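Long-range contacts in alternansucrase (Leuconostoc mesenteroides, PDB 6HVG), which is a calcium-containing member of glycosyl hydrolase family 70 that joins a TIM-barrel-type catalytic core to flanking choline-binding-like and cell-wall-binding-like repeats: residues A316-Y321 with A1396-H1401; T740-N745 with F1034-A1039; L1191-T1196 with L1254-Y1259. All coordinates share one frame; numbering follows the deposited sequence.

How the contacts relate
Contact 1 joins the repeats that precede the family 70 core in sequence to those that follow it: its segments are more than a thousand residues apart, and contacts 2 and 3 fall between them. It belongs to the hairpins of the repeat region. Contact 2 closes before contact 3 opens, and both lie in the family 70 core, at the eight-stranded parallel barrel and at a separate six-stranded antiparallel sheet. The centres of contacts 2 and 3 are 49 Å apart, those of 1 and 3 are 43 Å apart, and contacts 1 and 2 lie on opposite sides of the chain's centre, 68 Å apart. The chain thus leaves the repeats, builds the core and returns.

Contact 1: residues A316-Y321 with A1396-H1401; sequences AGNTFY and ANNFYH
Asn318 and Ala316 meet Asn1398 and Ala1396 in a turn-to-turn contact between two beta hairpins, one from the repeats before the catalytic core in sequence, one from those after it. The first hairpin pairs strands 310-313 and 319-322, and residues 316-321 fall in a putative cell-wall-binding repeat; the second pairs strands 1390-1393 and 1399-1402 and has a similar two-stranded build. The strands themselves stay apart, and the contact is made by the residues just ahead of 319-322 and 1399-1402.

Its polar element is a bond between two amides. Asn318 ND2 donates to Asn1398 OD1 over 3.0 Å and nearly straight, with an N-H...O angle of 172°. The donor arrives in the carbonyl plane on a lone pair, while the acceptor lies in the amide plane of Asn318. The two side chains come from opposite directions and their amide planes are turned 69° against each other. Asn318 holds CG anti to its carbonyl carbon (chi1 -62°), and Asn1398 adopts nearly the same rotamer, which brings the two amides together.

Beside this bond, Ala1396 CB packs on the Asn318 amide, 3.5 Å from ND2 and 3.6 Å from OD1. A looser apolar contact leaves CB of Ala316 4.3 Å from CB of Ala1396, and Ala1396 CA makes a CA-H...O contact with Ala316 O. Each turn is braced from within by an aspartate: Asp314 accepts from the backbone N of Gly317 and of Asn318, and Asp1394 from that of Ala1396. His347 touches both asparagines.

Only 183 Å² is buried between the segments. The chemistry implies a small, uncharged junction in which Ala1396 CB supplies most of the packing and one nearly straight amide bond links the turns.

Contact 2: residues T740-N745 with F1034-A1039; sequences TKVIPN and FHSNAA
Pro744 lies against the backbone of Phe1034 to Ser1036, and its ring carries much of this contact. Starting at CB, the ring meets Ser1036: CB of Pro744 is 3.8 Å from the backbone N of Ser1036 and 4.1 Å from its CB. One atom further, CG of Pro744 reaches Phe1034, 3.8 Å from Phe1034 O and 4.1 Å from Phe1034 CB. The ring is thus laid along the chain, with successive carbons meeting residues two apart.

Val742 extends the apolar patch. Its CG1, placed between the backbone N and the carbonyl carbon at chi1 82°, comes within 3.8 Å of Ser1036 CB. Ser1036 CB therefore touches both Val742 and Pro744, while its OG takes another course and bonds to Asp819. That hydroxyl also accepts from a water at 3.2 Å, and the same water takes a weak bond from the backbone N of Asn745, completing an indirect link between the segments.

Asn745 also bonds within its own segment: ND2 donates to Ile743 O at 3.2 Å and 160°. At the far edge, His1035 is held between Asp648 and Asp1030, the latter also making a salt bridge with Lys741.

Both segments lead into strands of the parallel eight-stranded sheet: residues 740-745 run into strand 745-747, and residues 1034-1039 enter a short helix, 1038-1041, that precedes strand 1045-1047. Asp819, whose backbone O accepts from Asn745 ND2, stands just ahead of strand 821-825, which runs between those two. The cluster thus lies at the N-terminal rim of the strands of the (beta/alpha)8 barrel, the fold of the family 70 catalytic core.

Contact 3: residues L1191-T1196 with L1254-Y1259; sequences LYVANT and LHRGAY
Asn1195 OD1 is gripped by both terminal nitrogens of Arg1256, NH2 at 2.9 Å and NH1 at 3.1 Å. The asparagine belongs to strand 1190-1197, an outermost strand of a six-stranded antiparallel sheet, and the arginine to the loop that follows strand 1248-1252 of the same sheet. NH2 lies nearly along the C=O axis of the amide, NH1 tilted from the amide plane, and the amide and guanidinium planes are 48° apart. Extended from CG to NE, Arg1256 crosses Val1193 at about a right angle, and NH1 also donates to Val1193 O at 2.9 Å, from above the carbonyl plane. The guanidinium holds, in its own plane, a side-chain oxygen and a backbone carbonyl of the strand.

Tyr1192 reaches back into the loop, its CG anti to the backbone N (chi1 -163°). Its OH accepts from Leu1254 N at 3.0 Å through a bent bond (138°) and bonds also to Glu520, whose carboxylate takes the backbone N-H groups of His1255, Arg1256 and Gly1257. Leu1254 CB lies at the ring edge, while its CD1 packs 3.8 Å from Ala1194 CA. At the other end, one water donates to Leu1191 O and Ala1258 O, 2.6 Å from each.

Contact 1: residues A316-Y321 with A1396-H1401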
loop_
_atom_site.group_PDB
_atom_site.type_symbol
_atom_site.label_atom_id
_atom_site.label_comp_id
_atom_site.label_asym_id
_atom_site.label_seq_id
_atom_site.Cartn_x
_atom_site.Cartn_y
_atom_site.Cartn_z
ATOM N N ALA A 316 -6.635 -25.442 29.536
ATOM C CA ALA A 316 -5.583 -25.139 28.558
ATOM C C ALA A 316 -5.745 -25.948 27.255
ATOM O O ALA A 316 -5.437 -25.455 26.168
ATOM C CB ALA A 316 -4.217 -25.388 29.166
ATOM N N GLY A 317 -6.256 -27.178 27.376
ATOM C CA GLY A 317 -6.474 -28.064 26.214
ATOM C C GLY A 317 -5.712 -29.389 26.234
ATOM O O GLY A 317 -5.759 -30.121 25.253
ATOM N N ASN A 318 -5.029 -29.682 27.347
ATOM C CA ASN A 318 -4.305 -30.923 27.547
ATOM C C ASN A 318 -5.229 -32.026 27.987
ATOM O O ASN A 318 -6.091 -31.831 28.848
ATOM C CB ASN A 318 -3.270 -30.787 28.664
ATOM C CG ASN A 318 -2.213 -29.769 28.354
ATOM O OD1 ASN A 318 -2.166 -28.736 28.984
ATOM N ND2 ASN A 318 -1.361 -30.055 27.374
ATOM N N THR A 319 -5.013 -33.208 27.442
ATOM C CA THR A 319 -5.803 -34.357 27.817
ATOM C C THR A 319 -4.994 -35.219 28.764
ATOM O O THR A 319 -3.787 -35.355 28.585
ATOM C CB THR A 319 -6.260 -35.143 26.584
ATOM O OG1 THR A 319 -6.854 -34.232 25.643
ATOM C CG2 THR A 319 -7.278 -36.218 26.984
ATOM N N PHE A 320 -5.652 -35.746 29.796
ATOM C CA PHE A 320 -5.030 -36.666 30.752
ATOM C C PHE A 320 -5.875 -37.922 30.756
ATOM O O PHE A 320 -6.966 -37.930 30.196
ATOM C CB PHE A 320 -5.015 -36.095 32.187
ATOM C CG PHE A 320 -4.310 -34.783 32.310
ATOM C CD1 PHE A 320 -3.023 -34.717 32.824
ATOM C CD2 PHE A 320 -4.925 -33.610 31.869
ATOM C CE1 PHE A 320 -2.359 -33.499 32.886
ATOM C CE2 PHE A 320 -4.274 -32.387 31.951
ATOM C CZ PHE A 320 -2.984 -32.331 32.452
ATOM N N TYR A 321 -5.370 -38.969 31.388
ATOM C CA TYR A 321 -6.179 -40.148 31.672
ATOM C C TYR A 321 -6.114 -40.388 33.157
ATOM O O TYR A 321 -5.048 -40.309 33.748
ATOM C CB TYR A 321 -5.684 -41.406 30.921
ATOM C CG TYR A 321 -6.560 -42.606 31.199
ATOM C CD1 TYR A 321 -7.702 -42.847 30.440
ATOM C CD2 TYR A 321 -6.274 -43.463 32.257
ATOM C CE1 TYR A 321 -8.540 -43.919 30.717
ATOM C CE2 TYR A 321 -7.096 -44.546 32.539
ATOM C CZ TYR A 321 -8.228 -44.770 31.766
ATOM O OH TYR A 321 -9.041 -45.838 32.066
ATOM N N ALA A 1396 -2.354 -25.580 23.871
ATOM C CA ALA A 1396 -2.608 -25.743 25.304
ATOM C C ALA A 1396 -1.646 -24.954 26.152
ATOM O O ALA A 1396 -1.648 -25.100 27.372
ATOM C CB ALA A 1396 -2.551 -27.221 25.700
ATOM N N ASN A 1397 -0.822 -24.124 25.518
ATOM C CA ASN A 1397 0.138 -23.260 26.233
ATOM C C ASN A 1397 1.436 -23.977 26.644
ATOM O O ASN A 1397 2.154 -23.501 27.520
ATOM C CB ASN A 1397 -0.527 -22.559 27.449
ATOM C CG ASN A 1397 0.122 -21.228 27.772
ATOM O OD1 ASN A 1397 0.369 -20.414 26.875
ATOM N ND2 ASN A 1397 0.417 -21.003 29.049
ATOM N N ASN A 1398 1.733 -25.112 26.004
ATOM C CA ASN A 1398 3.009 -25.795 26.195
ATOM C C ASN A 1398 4.077 -25.151 25.321
ATOM O O ASN A 1398 3.847 -24.860 24.141
ATOM C CB ASN A 1398 2.897 -27.281 25.863
ATOM C CG ASN A 1398 1.999 -28.017 26.826
ATOM O OD1 ASN A 1398 0.859 -28.318 26.499
ATOM N ND2 ASN A 1398 2.493 -28.289 28.028
ATOM N N PHE A 1399 5.241 -24.897 25.911
ATOM C CA PHE A 1399 6.333 -24.285 25.165
ATOM C C PHE A 1399 7.472 -25.280 25.008
ATOM O O PHE A 1399 7.753 -26.062 25.906
ATOM C CB PHE A 1399 6.767 -22.966 25.834
ATOM C CG PHE A 1399 5.965 -21.769 25.372
ATOM C CD1 PHE A 1399 6.436 -20.940 24.342
ATOM C CD2 PHE A 1399 4.719 -21.502 25.907
ATOM C CE1 PHE A 1399 5.686 -19.861 23.878
ATOM C CE2 PHE A 1399 3.956 -20.430 25.443
ATOM C CZ PHE A 1399 4.441 -19.609 24.433
ATOM N N TYR A 1400 8.086 -25.294 23.831
ATOM C CA TYR A 1400 9.278 -26.127 23.588
ATOM C C TYR A 1400 10.337 -25.305 22.864
ATOM O O TYR A 1400 10.026 -24.281 22.238
ATOM C CB TYR A 1400 8.928 -27.354 22.754
ATOM C CG TYR A 1400 7.665 -28.089 23.167
ATOM C CD1 TYR A 1400 7.713 -29.194 24.035
ATOM C CD2 TYR A 1400 6.422 -27.711 22.663
ATOM C CE1 TYR A 1400 6.555 -29.895 24.371
ATOM C CE2 TYR A 1400 5.265 -28.397 23.013
ATOM C CZ TYR A 1400 5.331 -29.476 23.863
ATOM O OH TYR A 1400 4.167 -30.144 24.187
ATOM N N HIS A 1401 11.587 -25.737 22.983
ATOM C CA HIS A 1401 12.693 -25.089 22.285
ATOM C C HIS A 1401 13.422 -26.113 21.446
ATOM O O HIS A 1401 13.646 -27.246 21.884
ATOM C CB HIS A 1401 13.676 -24.414 23.246
ATOM C CG HIS A 1401 14.919 -23.907 22.571
ATOM N ND1 HIS A 1401 16.137 -24.557 22.631
ATOM C CD2 HIS A 1401 15.109 -22.822 21.779
ATOM C CE1 HIS A 1401 17.027 -23.875 21.925
ATOM N NE2 HIS A 1401 16.428 -22.820 21.398
#

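Contact 2: residues T740-N745 with F1034-A1039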
loop_
_atom_site.group_PDB
_atom_site.type_symbol
_atom_site.label_atom_id
_atom_site.label_comp_id
_atom_site.label_asym_id
_atom_site.label_seq_id
_atom_site.Cartn_x
_atom_site.Cartn_y
_atom_site.Cartn_z
ATOM N N THR A 740 26.747 30.739 2.099
ATOM C CA THR A 740 27.086 29.319 2.025
ATOM C C THR A 740 26.365 28.629 0.877
ATOM O O THR A 740 25.192 28.859 0.670
ATOM C CB THR A 740 26.808 28.578 3.350
ATOM O OG1 THR A 740 25.411 28.526 3.593
ATOM C CG2 THR A 740 27.505 29.284 4.536
ATOM N N LYS A 741 27.093 27.814 0.120
ATOM C CA LYS A 741 26.529 27.077 -0.992
ATOM C C LYS A 741 25.580 26.038 -0.448
ATOM O O LYS A 741 25.885 25.356 0.530
ATOM C CB LYS A 741 27.626 26.379 -1.790
ATOM C CG LYS A 741 27.250 26.114 -3.233
ATOM C CD LYS A 741 28.274 25.215 -3.902
ATOM C CE LYS A 741 27.985 25.077 -5.383
ATOM N NZ LYS A 741 28.814 24.001 -5.988
ATOM N N VAL A 742 24.433 25.904 -1.089
ATOM C CA VAL A 742 23.393 25.038 -0.587
ATOM C C VAL A 742 22.780 24.257 -1.759
ATOM O O VAL A 742 22.981 24.614 -2.935
ATOM C CB VAL A 742 22.363 25.879 0.190
ATOM C CG1 VAL A 742 21.381 26.531 -0.757
ATOM C CG2 VAL A 742 21.662 25.031 1.231
ATOM N N ILE A 743 22.056 23.186 -1.457
ATOM C CA ILE A 743 21.576 22.289 -2.518
ATOM C C ILE A 743 20.324 22.842 -3.176
ATOM O O ILE A 743 19.314 23.056 -2.492
ATOM C CB ILE A 743 21.284 20.880 -1.992
ATOM C CG1 ILE A 743 22.574 20.271 -1.417
ATOM C CG2 ILE A 743 20.694 20.016 -3.105
ATOM C CD1 ILE A 743 22.455 18.841 -0.950
ATOM N N PRO A 744 20.365 23.058 -4.500
ATOM C CA PRO A 744 19.184 23.619 -5.147
ATOM C C PRO A 744 18.019 22.664 -5.089
ATOM O O PRO A 744 18.221 21.452 -5.225
ATOM C CB PRO A 744 19.635 23.850 -6.587
ATOM C CG PRO A 744 20.786 22.944 -6.773
ATOM C CD PRO A 744 21.445 22.776 -5.446
ATOM N N ASN A 745 16.815 23.208 -4.911
ATOM C CA ASN A 745 15.647 22.384 -4.634
ATOM C C ASN A 745 14.295 23.027 -4.941
ATOM O O ASN A 745 14.179 24.237 -4.969
ATOM C CB ASN A 745 15.652 22.015 -3.163
ATOM C CG ASN A 745 15.334 23.195 -2.267
ATOM O OD1 ASN A 745 14.202 23.388 -1.834
ATOM N ND2 ASN A 745 16.337 24.001 -2.005
ATOM N N PHE A 1034 21.956 23.138 -12.072
ATOM C CA PHE A 1034 21.227 24.119 -11.296
ATOM C C PHE A 1034 22.083 24.691 -10.169
ATOM O O PHE A 1034 22.982 24.025 -9.650
ATOM C CB PHE A 1034 19.919 23.529 -10.770
ATOM C CG PHE A 1034 18.908 23.305 -11.844
ATOM C CD1 PHE A 1034 18.302 24.381 -12.470
ATOM C CD2 PHE A 1034 18.581 22.022 -12.257
ATOM C CE1 PHE A 1034 17.372 24.167 -13.482
ATOM C CE2 PHE A 1034 17.669 21.795 -13.263
ATOM C CZ PHE A 1034 17.051 22.859 -13.873
ATOM N N HIS A 1035 21.802 25.947 -9.824
ATOM C CA HIS A 1035 22.477 26.617 -8.720
ATOM C C HIS A 1035 21.453 27.385 -7.918
ATOM O O HIS A 1035 20.682 28.139 -8.498
ATOM C CB HIS A 1035 23.577 27.555 -9.224
ATOM C CG HIS A 1035 24.679 26.856 -9.948
ATOM N ND1 HIS A 1035 24.699 26.744 -11.320
ATOM C CD2 HIS A 1035 25.765 26.191 -9.496
ATOM C CE1 HIS A 1035 25.757 26.047 -11.685
ATOM N NE2 HIS A 1035 26.409 25.685 -10.595
ATOM N N SER A 1036 21.448 27.193 -6.596
ATOM C CA SER A 1036 20.501 27.888 -5.748
ATOM C C SER A 1036 21.001 29.308 -5.602
ATOM O O SER A 1036 22.060 29.543 -5.015
ATOM C CB SER A 1036 20.364 27.223 -4.372
ATOM O OG SER A 1036 19.218 27.723 -3.683
ATOM N N ASN A 1037 20.250 30.245 -6.164
ATOM C CA ASN A 1037 20.571 31.651 -6.081
ATOM C C ASN A 1037 19.322 32.474 -6.335
ATOM O O ASN A 1037 18.251 31.916 -6.506
ATOM C CB ASN A 1037 21.698 32.000 -7.052
ATOM C CG ASN A 1037 21.395 31.615 -8.487
ATOM O OD1 ASN A 1037 20.280 31.792 -8.976
ATOM N ND2 ASN A 1037 22.404 31.143 -9.183
ATOM N N ALA A 1038 19.459 33.796 -6.360
ATOM C CA ALA A 1038 18.305 34.685 -6.508
ATOM C C ALA A 1038 17.560 34.462 -7.802
ATOM O O ALA A 1038 16.336 34.596 -7.839
ATOM C CB ALA A 1038 18.741 36.128 -6.399
ATOM N N ALA A 1039 18.283 34.085 -8.858
ATOM C CA ALA A 1039 17.642 33.811 -10.150
ATOM C C ALA A 1039 16.779 32.567 -10.100
ATOM O O ALA A 1039 15.632 32.600 -10.498
ATOM C CB ALA A 1039 18.680 33.704 -11.260
HETATM O O HOH W 1 16.657 26.512 -5.131
#

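Contact 3: residues L1191-T1196 with L1254-Y1259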
loop_
_atom_site.group_PDB
_atom_site.type_symbol
_atom_site.label_atom_id
_atom_site.label_comp_id
_atom_site.label_asym_id
_atom_site.label_seq_id
_atom_site.Cartn_x
_atom_site.Cartn_y
_atom_site.Cartn_z
ATOM N N LEU A 1191 6.545 -21.504 -13.525
ATOM C CA LEU A 1191 6.077 -20.967 -14.788
ATOM C C LEU A 1191 4.720 -20.319 -14.557
ATOM O O LEU A 1191 3.862 -20.837 -13.830
ATOM C CB LEU A 1191 6.014 -22.037 -15.894
ATOM C CG LEU A 1191 7.314 -22.749 -16.304
ATOM C CD1 LEU A 1191 7.209 -23.294 -17.726
ATOM C CD2 LEU A 1191 8.546 -21.876 -16.196
ATOM N N TYR A 1192 4.547 -19.167 -15.195
ATOM C CA TYR A 1192 3.403 -18.300 -14.944
ATOM C C TYR A 1192 3.036 -17.632 -16.245
ATOM O O TYR A 1192 3.917 -17.332 -17.048
ATOM C CB TYR A 1192 3.792 -17.235 -13.926
ATOM C CG TYR A 1192 2.649 -16.524 -13.268
ATOM C CD1 TYR A 1192 2.011 -17.074 -12.182
ATOM C CD2 TYR A 1192 2.255 -15.278 -13.688
ATOM C CE1 TYR A 1192 0.972 -16.415 -11.552
ATOM C CE2 TYR A 1192 1.223 -14.612 -13.073
ATOM C CZ TYR A 1192 0.584 -15.182 -12.004
ATOM O OH TYR A 1192 -0.461 -14.514 -11.393
ATOM N N VAL A 1193 1.737 -17.432 -16.452
ATOM C CA VAL A 1193 1.245 -16.699 -17.605
ATOM C C VAL A 1193 1.051 -15.265 -17.167
ATOM O O VAL A 1193 0.234 -14.984 -16.312
ATOM C CB VAL A 1193 -0.097 -17.247 -18.101
ATOM C CG1 VAL A 1193 -0.689 -16.338 -19.159
ATOM C CG2 VAL A 1193 0.087 -18.632 -18.679
ATOM N N ALA A 1194 1.821 -14.364 -17.762
ATOM C CA ALA A 1194 1.713 -12.946 -17.485
ATOM C C ALA A 1194 1.263 -12.201 -18.728
ATOM O O ALA A 1194 1.341 -12.729 -19.827
ATOM C CB ALA A 1194 3.052 -12.415 -17.017
ATOM N N ASN A 1195 0.768 -10.982 -18.537
ATOM C CA ASN A 1195 0.417 -10.110 -19.645
ATOM C C ASN A 1195 1.532 -9.083 -19.850
ATOM O O ASN A 1195 1.552 -8.056 -19.206
ATOM C CB ASN A 1195 -0.933 -9.440 -19.403
ATOM C CG ASN A 1195 -2.089 -10.278 -19.875
ATOM O OD1 ASN A 1195 -2.565 -11.127 -19.156
ATOM N ND2 ASN A 1195 -2.542 -10.049 -21.097
ATOM N N THR A 1196 2.435 -9.382 -20.778
ATOM C CA THR A 1196 3.683 -8.645 -20.929
ATOM C C THR A 1196 3.930 -8.062 -22.315
ATOM O O THR A 1196 4.853 -7.268 -22.490
ATOM C CB THR A 1196 4.872 -9.581 -20.635
ATOM O OG1 THR A 1196 4.678 -10.820 -21.339
ATOM C CG2 THR A 1196 4.966 -9.852 -19.148
ATOM N N LEU A 1254 -1.192 -11.716 -10.586
ATOM C CA LEU A 1254 -2.342 -11.695 -11.488
ATOM C C LEU A 1254 -3.472 -12.649 -11.126
ATOM O O LEU A 1254 -4.416 -12.800 -11.912
ATOM C CB LEU A 1254 -1.887 -11.978 -12.930
ATOM C CG LEU A 1254 -0.854 -11.000 -13.504
ATOM C CD1 LEU A 1254 -0.660 -11.231 -14.985
ATOM C CD2 LEU A 1254 -1.267 -9.562 -13.294
ATOM N N HIS A 1255 -3.383 -13.274 -9.948
ATOM C CA HIS A 1255 -4.467 -14.125 -9.411
ATOM C C HIS A 1255 -4.749 -15.388 -10.254
ATOM O O HIS A 1255 -5.880 -15.882 -10.323
ATOM C CB HIS A 1255 -5.764 -13.310 -9.252
ATOM C CG HIS A 1255 -5.660 -12.185 -8.279
ATOM N ND1 HIS A 1255 -6.761 -11.481 -7.843
ATOM C CD2 HIS A 1255 -4.592 -11.657 -7.641
ATOM C CE1 HIS A 1255 -6.371 -10.553 -6.989
ATOM N NE2 HIS A 1255 -5.062 -10.644 -6.843
ATOM N N ARG A 1256 -3.718 -15.893 -10.900
ATOM C CA ARG A 1256 -3.884 -17.000 -11.827
ATOM C C ARG A 1256 -3.495 -18.352 -11.220
ATOM O O ARG A 1256 -4.046 -19.387 -11.621
ATOM C CB ARG A 1256 -3.090 -16.731 -13.103
ATOM C CG ARG A 1256 -3.857 -15.808 -14.015
ATOM C CD ARG A 1256 -3.050 -15.312 -15.191
ATOM N NE ARG A 1256 -3.885 -14.444 -16.010
ATOM C CZ ARG A 1256 -3.446 -13.651 -16.979
ATOM N NH1 ARG A 1256 -2.161 -13.592 -17.273
ATOM N NH2 ARG A 1256 -4.300 -12.910 -17.666
ATOM N N GLY A 1257 -2.542 -18.330 -10.288
ATOM C CA GLY A 1257 -2.182 -19.503 -9.535
ATOM C C GLY A 1257 -0.747 -19.930 -9.774
ATOM O O GLY A 1257 -0.155 -19.615 -10.815
ATOM N N ALA A 1258 -0.189 -20.647 -8.802
ATOM C CA ALA A 1258 1.168 -21.141 -8.917
ATOM C C ALA A 1258 1.309 -22.189 -10.020
ATOM O O ALA A 1258 2.384 -22.332 -10.615
ATOM C CB ALA A 1258 1.616 -21.727 -7.594
ATOM N N TYR A 1259 0.235 -22.943 -10.287
ATOM C CA TYR A 1259 0.299 -24.031 -11.288
ATOM C C TYR A 1259 -0.843 -23.963 -12.292
ATOM O O TYR A 1259 -1.458 -24.967 -12.610
ATOM C CB TYR A 1259 0.358 -25.391 -10.589
ATOM C CG TYR A 1259 1.565 -25.516 -9.691
ATOM C CD1 TYR A 1259 2.828 -25.669 -10.239
ATOM C CD2 TYR A 1259 1.449 -25.457 -8.295
ATOM C CE1 TYR A 1259 3.945 -25.765 -9.434
ATOM C CE2 TYR A 1259 2.565 -25.559 -7.475
ATOM C CZ TYR A 1259 3.811 -25.713 -8.052
ATOM O OH TYR A 1259 4.937 -25.806 -7.253
HETATM O O HOH W 2 3.827 -23.111 -12.635
#